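PDB 3KA7: oxidoreductase from Methanosarcina mazei, which binds flavin-adenine dinucleotide and probably works as an oxidoreductase of the flavin-containing amine oxidase family. Local coordinates for residues Arg38-Leu49 with Leu365-Val376; Glu290-Val298 with Gly309-Asp317. One frame throughout, in Å; residues are numbered along the deposited sequence.

Contact 1 (Arg38-Leu49 with Leu365-Val376); sequences RFTNLSYKGFQL and LLIQSYHDEWPV. With FAD (flavin-adenine dinucleotide), chain B.
Tyr44 and Leu365 meet where the hairpin of strands 41-44 and 47-49 lies over strand 365-370, the axis of 47-49 passing 10.1 Å from that strand and running 8° from parallel to it. A type I' turn, Tyr44 to Phe47, closes the hairpin. The Tyr44 ring takes Leu366 CD2 over the centre of one face, while Leu365 CD1 sits in plane at its edge. Leu365 has CG anti to the backbone N (chi1 -176°), and its CD2 reaches over a face of the Phe47 ring, 3.5 Å from Phe47 CG. That methyl also touches Leu49 CD2. Leu366 CD2 meets Leu49 CD1 at 3.7 Å. Two waters bridge Leu365 O, one to Tyr44 OH and one to Lys45 NZ.

At the other end, Arg38 lays its CG on the Trp374 indole, 3.4 Å from Trp374 CE2. Its chain bends at chi3 (-75°), which turns the guanidinium between Pro375 CD over one face and FAD C5' over the other. Arg38 NH1 donates to Pro375 O at 2.9 Å, from above the carbonyl plane, and forms a salt bridge with Asp399. Arg38 NH2 gives a fairly straight bond to FAD O1A (2.7 Å). The backbone Arg38 N bonds FAD O2A, also at 2.7 Å. Tyr370 covers the flavin methyls C7M and C8M with a ring face.

The apolar end packs the hairpin against strand 365-370, while Arg38 binds the adenosine-side phosphate of FAD through backbone and side chain and probably offsets part of its negative charge.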
loop_
_atom_site.group_PDB
_atom_site.type_symbol
_atom_site.label_atom_id
_atom_site.label_comp_id
_atom_site.label_asym_id
_atom_site.label_seq_id
_atom_site.Cartn_x
_atom_site.Cartn_y
_atom_site.Cartn_z
ATOM N N ARG A 38 9.544 -0.422 -2.803
ATOM C CA ARG A 38 8.971 -0.703 -1.484
ATOM C C ARG A 38 8.133 -1.986 -1.448
ATOM O O ARG A 38 7.341 -2.188 -0.530
ATOM C CB ARG A 38 8.167 0.504 -0.989
ATOM C CG ARG A 38 9.065 1.704 -0.635
ATOM C CD ARG A 38 8.249 2.992 -0.394
ATOM N NE ARG A 38 7.779 3.522 -1.670
ATOM C CZ ARG A 38 6.553 3.967 -1.890
ATOM N NH1 ARG A 38 5.646 3.951 -0.915
ATOM N NH2 ARG A 38 6.221 4.394 -3.097
ATOM N N PHE A 39 8.336 -2.858 -2.432
ATOM C CA PHE A 39 7.578 -4.106 -2.513
ATOM C C PHE A 39 8.480 -5.294 -2.838
ATOM O O PHE A 39 8.229 -6.034 -3.798
ATOM C CB PHE A 39 6.490 -3.999 -3.585
ATOM C CG PHE A 39 5.332 -4.968 -3.397
ATOM C CD1 PHE A 39 4.270 -4.645 -2.573
ATOM C CD2 PHE A 39 5.296 -6.179 -4.074
ATOM C CE1 PHE A 39 3.198 -5.520 -2.409
ATOM C CE2 PHE A 39 4.237 -7.058 -3.915
ATOM C CZ PHE A 39 3.187 -6.736 -3.083
ATOM N N THR A 40 9.534 -5.477 -2.060
ATOM C CA THR A 40 10.370 -6.659 -2.254
ATOM C C THR A 40 10.917 -7.133 -0.910
ATOM O O THR A 40 10.583 -6.575 0.132
ATOM C CB THR A 40 11.492 -6.403 -3.259
ATOM O OG1 THR A 40 12.080 -7.659 -3.652
ATOM C CG2 THR A 40 12.529 -5.496 -2.649
ATOM N N ASN A 41 11.737 -8.177 -0.926
ATOM C CA ASN A 41 12.165 -8.783 0.337
ATOM C C ASN A 41 13.487 -8.205 0.815
ATOM O O ASN A 41 14.285 -7.719 0.016
ATOM C CB ASN A 41 12.298 -10.306 0.200
ATOM C CG ASN A 41 10.964 -11.003 0.004
ATOM O OD1 ASN A 41 9.954 -10.372 -0.324
ATOM N ND2 ASN A 41 10.957 -12.317 0.198
ATOM N N LEU A 42 13.710 -8.261 2.120
ATOM C CA LEU A 42 14.988 -7.892 2.700
ATOM C C LEU A 42 15.404 -9.034 3.608
ATOM O O LEU A 42 14.702 -9.341 4.568
ATOM C CB LEU A 42 14.867 -6.605 3.508
ATOM C CG LEU A 42 15.902 -6.466 4.627
ATOM C CD1 LEU A 42 17.278 -6.251 4.033
ATOM C CD2 LEU A 42 15.539 -5.328 5.567
ATOM N N SER A 43 16.513 -9.689 3.273
ATOM C CA SER A 43 17.036 -10.778 4.099
ATOM C C SER A 43 17.632 -10.186 5.375
ATOM O O SER A 43 18.537 -9.355 5.314
ATOM C CB SER A 43 18.105 -11.572 3.337
ATOM O OG SER A 43 17.584 -12.150 2.149
ATOM N N TYR A 44 17.120 -10.600 6.530
ATOM C CA TYR A 44 17.560 -10.041 7.806
ATOM C C TYR A 44 17.537 -11.101 8.903
ATOM O O TYR A 44 16.473 -11.547 9.326
ATOM C CB TYR A 44 16.693 -8.849 8.214
ATOM C CG TYR A 44 17.272 -8.028 9.343
ATOM C CD1 TYR A 44 18.252 -7.064 9.098
ATOM C CD2 TYR A 44 16.832 -8.200 10.652
ATOM C CE1 TYR A 44 18.779 -6.304 10.137
ATOM C CE2 TYR A 44 17.354 -7.444 11.689
ATOM C CZ TYR A 44 18.329 -6.503 11.425
ATOM O OH TYR A 44 18.849 -5.754 12.455
ATOM N N LYS A 45 18.723 -11.500 9.349
ATOM C CA LYS A 45 18.851 -12.480 10.427
ATOM C C LYS A 45 18.039 -13.764 10.213
ATOM O O LYS A 45 17.448 -14.302 11.148
ATOM C CB LYS A 45 18.532 -11.824 11.773
ATOM C CG LYS A 45 19.537 -10.735 12.121
ATOM C CD LYS A 45 19.341 -10.174 13.511
ATOM C CE LYS A 45 20.445 -9.162 13.819
ATOM N NZ LYS A 45 20.210 -8.449 15.092
ATOM N N GLY A 46 18.018 -14.250 8.977
ATOM C CA GLY A 46 17.338 -15.496 8.662
ATOM C C GLY A 46 15.863 -15.322 8.345
ATOM O O GLY A 46 15.177 -16.293 8.053
ATOM N N PHE A 47 15.385 -14.079 8.405
ATOM C CA PHE A 47 13.994 -13.749 8.082
ATOM C C PHE A 47 13.915 -13.057 6.729
ATOM O O PHE A 47 14.836 -12.331 6.344
ATOM C CB PHE A 47 13.418 -12.796 9.130
ATOM C CG PHE A 47 13.122 -13.443 10.452
ATOM C CD1 PHE A 47 11.835 -13.868 10.752
ATOM C CD2 PHE A 47 14.121 -13.618 11.397
ATOM C CE1 PHE A 47 11.543 -14.461 11.976
ATOM C CE2 PHE A 47 13.837 -14.208 12.622
ATOM C CZ PHE A 47 12.550 -14.632 12.911
ATOM N N GLN A 48 12.810 -13.269 6.018
ATOM C CA GLN A 48 12.523 -12.493 4.821
ATOM C C GLN A 48 11.617 -11.326 5.208
ATOM O O GLN A 48 10.399 -11.444 5.165
ATOM C CB GLN A 48 11.836 -13.354 3.757
ATOM C CG GLN A 48 12.750 -14.375 3.086
ATOM C CD GLN A 48 13.905 -13.725 2.342
ATOM O OE1 GLN A 48 15.077 -13.917 2.699
ATOM N NE2 GLN A 48 13.587 -12.949 1.310
ATOM N N LEU A 49 12.229 -10.227 5.635
ATOM C CA LEU A 49 11.483 -9.006 5.907
ATOM C C LEU A 49 11.199 -8.354 4.553
ATOM O O LEU A 49 11.398 -8.969 3.505
ATOM C CB LEU A 49 12.295 -8.076 6.825
ATOM C CG LEU A 49 12.759 -8.679 8.164
ATOM C CD1 LEU A 49 13.419 -7.617 9.082
ATOM C CD2 LEU A 49 11.583 -9.367 8.869
ATOM N N LEU A 365 12.681 -7.558 16.165
ATOM C CA LEU A 365 13.706 -7.873 15.189
ATOM C C LEU A 365 14.237 -6.621 14.502
ATOM O O LEU A 365 15.447 -6.421 14.401
ATOM C CB LEU A 365 13.150 -8.870 14.159
ATOM C CG LEU A 365 14.037 -9.449 13.055
ATOM C CD1 LEU A 365 15.243 -10.220 13.611
ATOM C CD2 LEU A 365 13.209 -10.323 12.103
ATOM N N LEU A 366 13.328 -5.779 14.012
ATOM C CA LEU A 366 13.727 -4.575 13.289
ATOM C C LEU A 366 12.557 -3.607 13.297
ATOM O O LEU A 366 11.405 -4.025 13.176
ATOM C CB LEU A 366 14.111 -4.910 11.847
ATOM C CG LEU A 366 14.738 -3.786 11.010
ATOM C CD1 LEU A 366 16.067 -3.339 11.614
ATOM C CD2 LEU A 366 14.912 -4.214 9.557
ATOM N N ILE A 367 12.853 -2.319 13.441
ATOM C CA ILE A 367 11.826 -1.287 13.328
ATOM C C ILE A 367 12.199 -0.432 12.131
ATOM O O ILE A 367 13.351 -0.013 12.005
ATOM C CB ILE A 367 11.787 -0.438 14.607
ATOM C CG1 ILE A 367 11.488 -1.336 15.813
ATOM C CG2 ILE A 367 10.766 0.727 14.496
ATOM C CD1 ILE A 367 11.591 -0.598 17.141
ATOM N N GLN A 368 11.245 -0.227 11.225
ATOM C CA GLN A 368 11.480 0.542 9.999
ATOM C C GLN A 368 10.452 1.666 9.874
ATOM O O GLN A 368 9.254 1.413 9.983
ATOM C CB GLN A 368 11.382 -0.397 8.787
ATOM C CG GLN A 368 12.402 -1.570 8.834
ATOM C CD GLN A 368 12.081 -2.707 7.871
ATOM O OE1 GLN A 368 12.716 -2.847 6.821
ATOM N NE2 GLN A 368 11.100 -3.527 8.226
ATOM N N SER A 369 10.921 2.900 9.653
ATOM C CA SER A 369 10.025 4.053 9.558
ATOM C C SER A 369 9.931 4.553 8.121
ATOM O O SER A 369 10.932 4.545 7.387
ATOM C CB SER A 369 10.492 5.197 10.454
ATOM O OG SER A 369 10.499 4.812 11.824
ATOM N N TYR A 370 8.740 4.993 7.728
ATOM C CA TYR A 370 8.495 5.413 6.349
ATOM C C TYR A 370 7.778 6.745 6.300
ATOM O O TYR A 370 6.770 6.952 6.968
ATOM C CB TYR A 370 7.644 4.366 5.625
ATOM C CG TYR A 370 8.329 3.028 5.566
ATOM C CD1 TYR A 370 9.052 2.649 4.440
ATOM C CD2 TYR A 370 8.263 2.149 6.632
ATOM C CE1 TYR A 370 9.713 1.424 4.381
ATOM C CE2 TYR A 370 8.913 0.919 6.582
ATOM C CZ TYR A 370 9.627 0.565 5.454
ATOM O OH TYR A 370 10.263 -0.648 5.404
ATOM N N HIS A 371 8.292 7.650 5.497
ATOM C CA HIS A 371 7.701 8.960 5.427
ATOM C C HIS A 371 8.371 9.699 4.290
ATOM O O HIS A 371 9.368 9.225 3.733
ATOM C CB HIS A 371 7.918 9.708 6.753
ATOM C CG HIS A 371 9.358 9.868 7.134
ATOM N ND1 HIS A 371 10.040 8.936 7.886
ATOM C CD2 HIS A 371 10.237 10.871 6.891
ATOM C CE1 HIS A 371 11.286 9.341 8.063
ATOM N NE2 HIS A 371 11.431 10.513 7.471
ATOM N N ASP A 372 7.785 10.834 3.922
ATOM C CA ASP A 372 8.394 11.759 2.967
ATOM C C ASP A 372 8.815 11.088 1.653
ATOM O O ASP A 372 7.953 10.598 0.915
ATOM C CB ASP A 372 9.515 12.555 3.656
ATOM C CG ASP A 372 8.964 13.508 4.706
ATOM O OD1 ASP A 372 8.199 14.418 4.313
ATOM O OD2 ASP A 372 9.255 13.333 5.916
ATOM N N GLU A 373 10.113 11.064 1.347
ATOM C CA GLU A 373 10.548 10.566 0.042
ATOM C C GLU A 373 10.542 9.040 -0.094
ATOM O O GLU A 373 10.749 8.511 -1.187
ATOM C CB GLU A 373 11.944 11.094 -0.337
ATOM C CG GLU A 373 12.039 12.601 -0.435
ATOM C CD GLU A 373 13.442 13.084 -0.797
ATOM O OE1 GLU A 373 14.438 12.416 -0.449
ATOM O OE2 GLU A 373 13.540 14.146 -1.429
ATOM N N TRP A 374 10.335 8.335 1.011
ATOM C CA TRP A 374 10.234 6.875 0.993
ATOM C C TRP A 374 9.116 6.532 1.971
ATOM O O TRP A 374 9.360 6.042 3.080
ATOM C CB TRP A 374 11.567 6.251 1.432
ATOM C CG TRP A 374 11.808 4.791 1.082
ATOM C CD1 TRP A 374 11.933 3.756 1.958
ATOM C CD2 TRP A 374 12.018 4.229 -0.227
ATOM N NE1 TRP A 374 12.190 2.583 1.284
ATOM C CE2 TRP A 374 12.243 2.846 -0.058
ATOM C CE3 TRP A 374 12.018 4.757 -1.518
ATOM C CZ2 TRP A 374 12.478 1.985 -1.136
ATOM C CZ3 TRP A 374 12.251 3.897 -2.594
ATOM C CH2 TRP A 374 12.471 2.529 -2.391
ATOM N N PRO A 375 7.876 6.838 1.575
ATOM C CA PRO A 375 6.732 6.847 2.486
ATOM C C PRO A 375 5.939 5.553 2.440
ATOM O O PRO A 375 6.334 4.602 1.776
ATOM C CB PRO A 375 5.861 7.952 1.897
ATOM C CG PRO A 375 6.080 7.779 0.393
ATOM C CD PRO A 375 7.519 7.337 0.236
ATOM N N VAL A 376 4.819 5.528 3.152
ATOM C CA VAL A 376 3.854 4.464 2.938
ATOM C C VAL A 376 3.226 4.594 1.550
ATOM O O VAL A 376 3.307 3.657 0.766
ATOM C CB VAL A 376 2.786 4.403 4.025
ATOM C CG1 VAL A 376 1.743 3.362 3.648
ATOM C CG2 VAL A 376 3.437 4.056 5.375
HETATM P PA FAD B . 8.239 2.386 -5.516
HETATM O O1A FAD B . 8.133 3.787 -4.973
HETATM O O2A FAD B . 8.239 1.267 -4.502
HETATM O O5B FAD B . 9.564 2.268 -6.413
HETATM C C5B FAD B . 10.126 3.435 -7.003
HETATM C C4B FAD B . 11.485 2.971 -7.536
HETATM O O4B FAD B . 12.138 4.004 -8.247
HETATM C C3B FAD B . 12.407 2.552 -6.388
HETATM O O3B FAD B . 12.878 1.229 -6.590
HETATM C C2B FAD B . 13.548 3.570 -6.447
HETATM O O2B FAD B . 14.796 3.031 -6.054
HETATM C C1B FAD B . 13.523 4.002 -7.909
HETATM N N9A FAD B . 14.038 5.353 -8.169
HETATM C C8A FAD B . 13.829 6.522 -7.466
HETATM N N7A FAD B . 14.460 7.533 -8.131
HETATM C C5A FAD B . 15.053 7.002 -9.235
HETATM C C6A FAD B . 15.835 7.550 -10.240
HETATM N N6A FAD B . 16.021 8.865 -10.300
HETATM N N1A FAD B . 16.305 6.732 -11.248
HETATM C C2A FAD B . 16.021 5.381 -11.262
HETATM N N3A FAD B . 15.249 4.835 -10.258
HETATM C C4A FAD B . 14.788 5.643 -9.269
HETATM N N1 FAD B . 0.936 -2.257 -0.036
HETATM C C2 FAD B . 0.115 -3.369 -0.106
HETATM O O2 FAD B . -0.549 -3.581 -1.130
HETATM N N3 FAD B . 0.028 -4.218 0.987
HETATM C C4 FAD B . 0.749 -3.964 2.141
HETATM O O4 FAD B . 0.677 -4.714 3.115
HETATM C C4X FAD B . 1.567 -2.846 2.214
HETATM N N5 FAD B . 2.277 -2.575 3.376
HETATM C C5X FAD B . 3.100 -1.462 3.426
HETATM C C6 FAD B . 3.833 -1.185 4.580
HETATM C C7 FAD B . 4.676 -0.081 4.627
HETATM C C7M FAD B . 5.453 0.196 5.890
HETATM C C8 FAD B . 4.773 0.744 3.514
HETATM C C8M FAD B . 5.666 1.951 3.528
HETATM C C9 FAD B . 4.035 0.478 2.364
HETATM C C9A FAD B . 3.200 -0.633 2.315
HETATM N N10 FAD B . 2.464 -0.901 1.168
HETATM C C10 FAD B . 1.656 -2.004 1.112
HETATM C "C1'" FAD B . 2.480 0.025 -0.003
HETATM C "C2'" FAD B . 3.431 -0.539 -1.066
HETATM O "O2'" FAD B . 4.644 -0.954 -0.444
HETATM C "C3'" FAD B . 3.702 0.539 -2.111
HETATM O "O3'" FAD B . 2.471 1.142 -2.491
HETATM C "C4'" FAD B . 4.394 0.060 -3.384
HETATM O "O4'" FAD B . 5.522 -0.744 -3.109
HETATM C "C5'" FAD B . 4.867 1.308 -4.121
HETATM O "O5'" FAD B . 5.229 0.914 -5.421
HETATM P P FAD B . 5.528 2.008 -6.533
HETATM O O1P FAD B . 5.047 1.488 -7.866
HETATM O O2P FAD B . 4.997 3.375 -6.151
HETATM O O3P FAD B . 7.129 2.110 -6.652
HETATM O O HOH W 1 17.867 -5.238 14.825
HETATM O O HOH W 2 17.400 -7.731 15.656
#

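Contact 2 (Glu290-Val298 with Gly309-Asp317); sequences EPLVGHTGV and GVNEVTQAD
Glu312 reaches across to the loop 290-298 and takes three of its backbone amides on one carboxylate. Glu312 OE2 accepts from Leu292 N at 2.8 Å on its syn lone pair, and from Val293 N at 3.0 Å from above the carboxylate plane. Glu312 OE1 accepts from Gly294 N, also above the plane. An extended chain, with CG anti to the backbone N (chi1 -162°), carries the carboxylate to these amides. Gln315 NE2 adds a bond to Glu312 OE1 (2.9 Å) from its anti side, and Thr328 OG1 binds Glu312 OE2. A glutamine in place of Glu312 would probably leave Leu292 N and Val293 N, or else Gly294 N and Gln315 NE2, without an acceptor, because its NH2 group cannot receive their hydrogens.

Gln315 bends at chi2 (-74°), which brings its amide back beside Pro291 CB and Gly294 CA. Its CG lies 3.4 Å from His295 O. Thr296 rests its methyl CG2 on Gln315 CB, with Ala316 CB also in contact, while its hydroxyl bonds Glu82 N. Val293 packs alongside the Glu312 chain. Its CG2 is pressed against Val310 CG2 at 3.5 Å, a tight pair. One water joins the segments by accepting from Glu312 N (2.8 Å) and donating to His295 O and Gly297 O.

The loop follows strand 280-288 and leads into strand 298-300, which neighbours strand 307-311 in the mixed sheet. Strand 326-334 lies beside Leu292, Val310 and Gln315, helix 149-163 touches Val298 and Asn311, and strand 189-191 touches Ala316.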
loop_
_atom_site.group_PDB
_atom_site.type_symbol
_atom_site.label_atom_id
_atom_site.label_comp_id
_atom_site.label_asym_id
_atom_site.label_seq_id
_atom_site.Cartn_x
_atom_site.Cartn_y
_atom_site.Cartn_z
ATOM N N GLU A 290 6.500 -18.261 19.011
ATOM C CA GLU A 290 5.195 -18.900 19.019
ATOM C C GLU A 290 4.267 -18.019 18.187
ATOM O O GLU A 290 4.558 -16.848 17.992
ATOM C CB GLU A 290 4.663 -18.992 20.446
ATOM C CG GLU A 290 4.435 -17.632 21.115
ATOM C CD GLU A 290 3.916 -17.761 22.532
ATOM O OE1 GLU A 290 3.032 -18.617 22.767
ATOM O OE2 GLU A 290 4.379 -17.003 23.410
ATOM N N PRO A 291 3.160 -18.579 17.680
ATOM C CA PRO A 291 2.216 -17.740 16.943
ATOM C C PRO A 291 1.667 -16.604 17.815
ATOM O O PRO A 291 1.366 -16.810 18.992
ATOM C CB PRO A 291 1.098 -18.718 16.559
ATOM C CG PRO A 291 1.717 -20.061 16.630
ATOM C CD PRO A 291 2.751 -19.994 17.709
ATOM N N LEU A 292 1.557 -15.403 17.245
ATOM C CA LEU A 292 0.981 -14.281 17.968
ATOM C C LEU A 292 -0.386 -13.933 17.389
ATOM O O LEU A 292 -1.301 -13.588 18.134
ATOM C CB LEU A 292 1.921 -13.064 17.933
ATOM C CG LEU A 292 3.311 -13.285 18.528
ATOM C CD1 LEU A 292 4.205 -12.059 18.290
ATOM C CD2 LEU A 292 3.240 -13.623 20.016
ATOM N N VAL A 293 -0.520 -14.046 16.065
ATOM C CA VAL A 293 -1.802 -13.818 15.373
ATOM C C VAL A 293 -2.556 -15.125 15.171
ATOM O O VAL A 293 -3.768 -15.201 15.390
ATOM C CB VAL A 293 -1.588 -13.164 14.001
ATOM C CG1 VAL A 293 -2.915 -13.012 13.239
ATOM C CG2 VAL A 293 -0.911 -11.827 14.178
ATOM N N GLY A 294 -1.833 -16.144 14.726
ATOM C CA GLY A 294 -2.382 -17.499 14.638
ATOM C C GLY A 294 -3.193 -17.793 13.390
ATOM O O GLY A 294 -3.818 -18.846 13.288
ATOM N N HIS A 295 -3.202 -16.865 12.436
ATOM C CA HIS A 295 -3.898 -17.095 11.174
ATOM C C HIS A 295 -3.281 -16.256 10.063
ATOM O O HIS A 295 -2.381 -15.445 10.314
ATOM C CB HIS A 295 -5.415 -16.836 11.292
ATOM C CG HIS A 295 -5.779 -15.408 11.588
ATOM N ND1 HIS A 295 -5.672 -14.400 10.650
ATOM C CD2 HIS A 295 -6.284 -14.830 12.703
ATOM C CE1 HIS A 295 -6.072 -13.258 11.185
ATOM N NE2 HIS A 295 -6.445 -13.490 12.431
ATOM N N THR A 296 -3.779 -16.434 8.843
ATOM C CA THR A 296 -3.167 -15.799 7.669
ATOM C C THR A 296 -3.783 -14.466 7.255
ATOM O O THR A 296 -3.504 -13.970 6.158
ATOM C CB THR A 296 -3.256 -16.716 6.467
ATOM O OG1 THR A 296 -4.633 -17.076 6.281
ATOM C CG2 THR A 296 -2.412 -17.980 6.692
ATOM N N GLY A 297 -4.626 -13.899 8.110
ATOM C CA GLY A 297 -5.258 -12.612 7.828
ATOM C C GLY A 297 -4.616 -11.513 8.664
ATOM O O GLY A 297 -3.443 -11.611 9.045
ATOM N N VAL A 298 -5.373 -10.461 8.942
ATOM C CA VAL A 298 -4.871 -9.365 9.757
ATOM C C VAL A 298 -5.535 -9.419 11.130
ATOM O O VAL A 298 -6.674 -9.865 11.240
ATOM C CB VAL A 298 -5.178 -8.012 9.085
ATOM C CG1 VAL A 298 -4.741 -6.848 9.973
ATOM C CG2 VAL A 298 -4.503 -7.941 7.693
ATOM N N GLY A 309 -2.683 -2.553 13.570
ATOM C CA GLY A 309 -2.923 -3.971 13.346
ATOM C C GLY A 309 -1.630 -4.711 13.101
ATOM O O GLY A 309 -0.552 -4.120 13.050
ATOM N N VAL A 310 -1.742 -6.019 12.954
ATOM C CA VAL A 310 -0.561 -6.821 12.764
ATOM C C VAL A 310 -0.895 -8.021 11.894
ATOM O O VAL A 310 -2.063 -8.419 11.820
ATOM C CB VAL A 310 0.055 -7.193 14.153
ATOM C CG1 VAL A 310 -0.813 -6.712 15.313
ATOM C CG2 VAL A 310 0.466 -8.637 14.252
ATOM N N ASN A 311 0.104 -8.547 11.180
ATOM C CA ASN A 311 -0.072 -9.808 10.453
ATOM C C ASN A 311 1.050 -10.788 10.748
ATOM O O ASN A 311 1.975 -10.470 11.489
ATOM C CB ASN A 311 -0.311 -9.620 8.937
ATOM C CG ASN A 311 0.935 -9.213 8.147
ATOM O OD1 ASN A 311 2.043 -9.098 8.680
ATOM N ND2 ASN A 311 0.743 -9.001 6.838
ATOM N N GLU A 312 0.922 -11.999 10.211
ATOM C CA GLU A 312 1.845 -13.082 10.522
ATOM C C GLU A 312 1.924 -13.957 9.285
ATOM O O GLU A 312 1.303 -15.023 9.220
ATOM C CB GLU A 312 1.282 -13.892 11.690
ATOM C CG GLU A 312 2.284 -14.766 12.394
ATOM C CD GLU A 312 1.814 -15.127 13.785
ATOM O OE1 GLU A 312 1.052 -16.115 13.928
ATOM O OE2 GLU A 312 2.189 -14.400 14.735
ATOM N N VAL A 313 2.664 -13.506 8.284
ATOM C CA VAL A 313 2.582 -14.144 6.979
ATOM C C VAL A 313 3.230 -15.525 6.935
ATOM O O VAL A 313 3.045 -16.283 5.976
ATOM C CB VAL A 313 3.148 -13.248 5.863
ATOM C CG1 VAL A 313 2.322 -11.942 5.776
ATOM C CG2 VAL A 313 4.623 -12.961 6.098
ATOM N N THR A 314 4.000 -15.841 7.965
ATOM C CA THR A 314 4.605 -17.170 8.046
ATOM C C THR A 314 3.526 -18.230 8.304
ATOM O O THR A 314 3.774 -19.439 8.179
ATOM C CB THR A 314 5.713 -17.228 9.116
ATOM O OG1 THR A 314 5.288 -16.510 10.288
ATOM C CG2 THR A 314 6.977 -16.579 8.582
ATOM N N GLN A 315 2.329 -17.787 8.673
ATOM C CA GLN A 315 1.184 -18.700 8.724
ATOM C C GLN A 315 0.889 -19.263 7.332
ATOM O O GLN A 315 0.387 -20.387 7.193
ATOM C CB GLN A 315 -0.046 -18.007 9.304
ATOM C CG GLN A 315 0.118 -17.656 10.780
ATOM C CD GLN A 315 0.009 -18.881 11.681
ATOM O OE1 GLN A 315 -0.481 -19.928 11.255
ATOM N NE2 GLN A 315 0.468 -18.755 12.926
ATOM N N ALA A 316 1.230 -18.495 6.300
ATOM C CA ALA A 316 0.982 -18.883 4.921
ATOM C C ALA A 316 2.258 -19.424 4.262
ATOM O O ALA A 316 2.211 -20.405 3.517
ATOM C CB ALA A 316 0.419 -17.690 4.123
ATOM N N ASP A 317 3.396 -18.790 4.538
ATOM C CA ASP A 317 4.667 -19.225 3.946
ATOM C C ASP A 317 5.741 -19.294 5.013
ATOM O O ASP A 317 6.375 -18.291 5.347
ATOM C CB ASP A 317 5.099 -18.316 2.798
ATOM C CG ASP A 317 6.321 -18.850 2.059
ATOM O OD1 ASP A 317 6.892 -19.883 2.497
ATOM O OD2 ASP A 317 6.713 -18.247 1.037
HETATM O O HOH W 3 -1.273 -13.164 8.925
#

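Contact 1 and contact 2 have centres 17 Å apart and do not touch; their nearest atoms are about 6 Å apart. Both reach the same mixed sheet. Residues 365-370 belong to strand 362-370, one of its two outermost strands, and strands 280-288 and 326-334 lie between that strand and 307-311. Along the chain, contact 2 is nested inside the loop closed by contact 1. FAD lies much closer to contact 1, whose Arg38 bonds the cofactor directly. Contact 2 comes near the cofactor through Asn311, whose side chain is about 6 Å from FAD. Asn311 ND2 also bonds the carbonyl of Phe54, a residue of the FAD site.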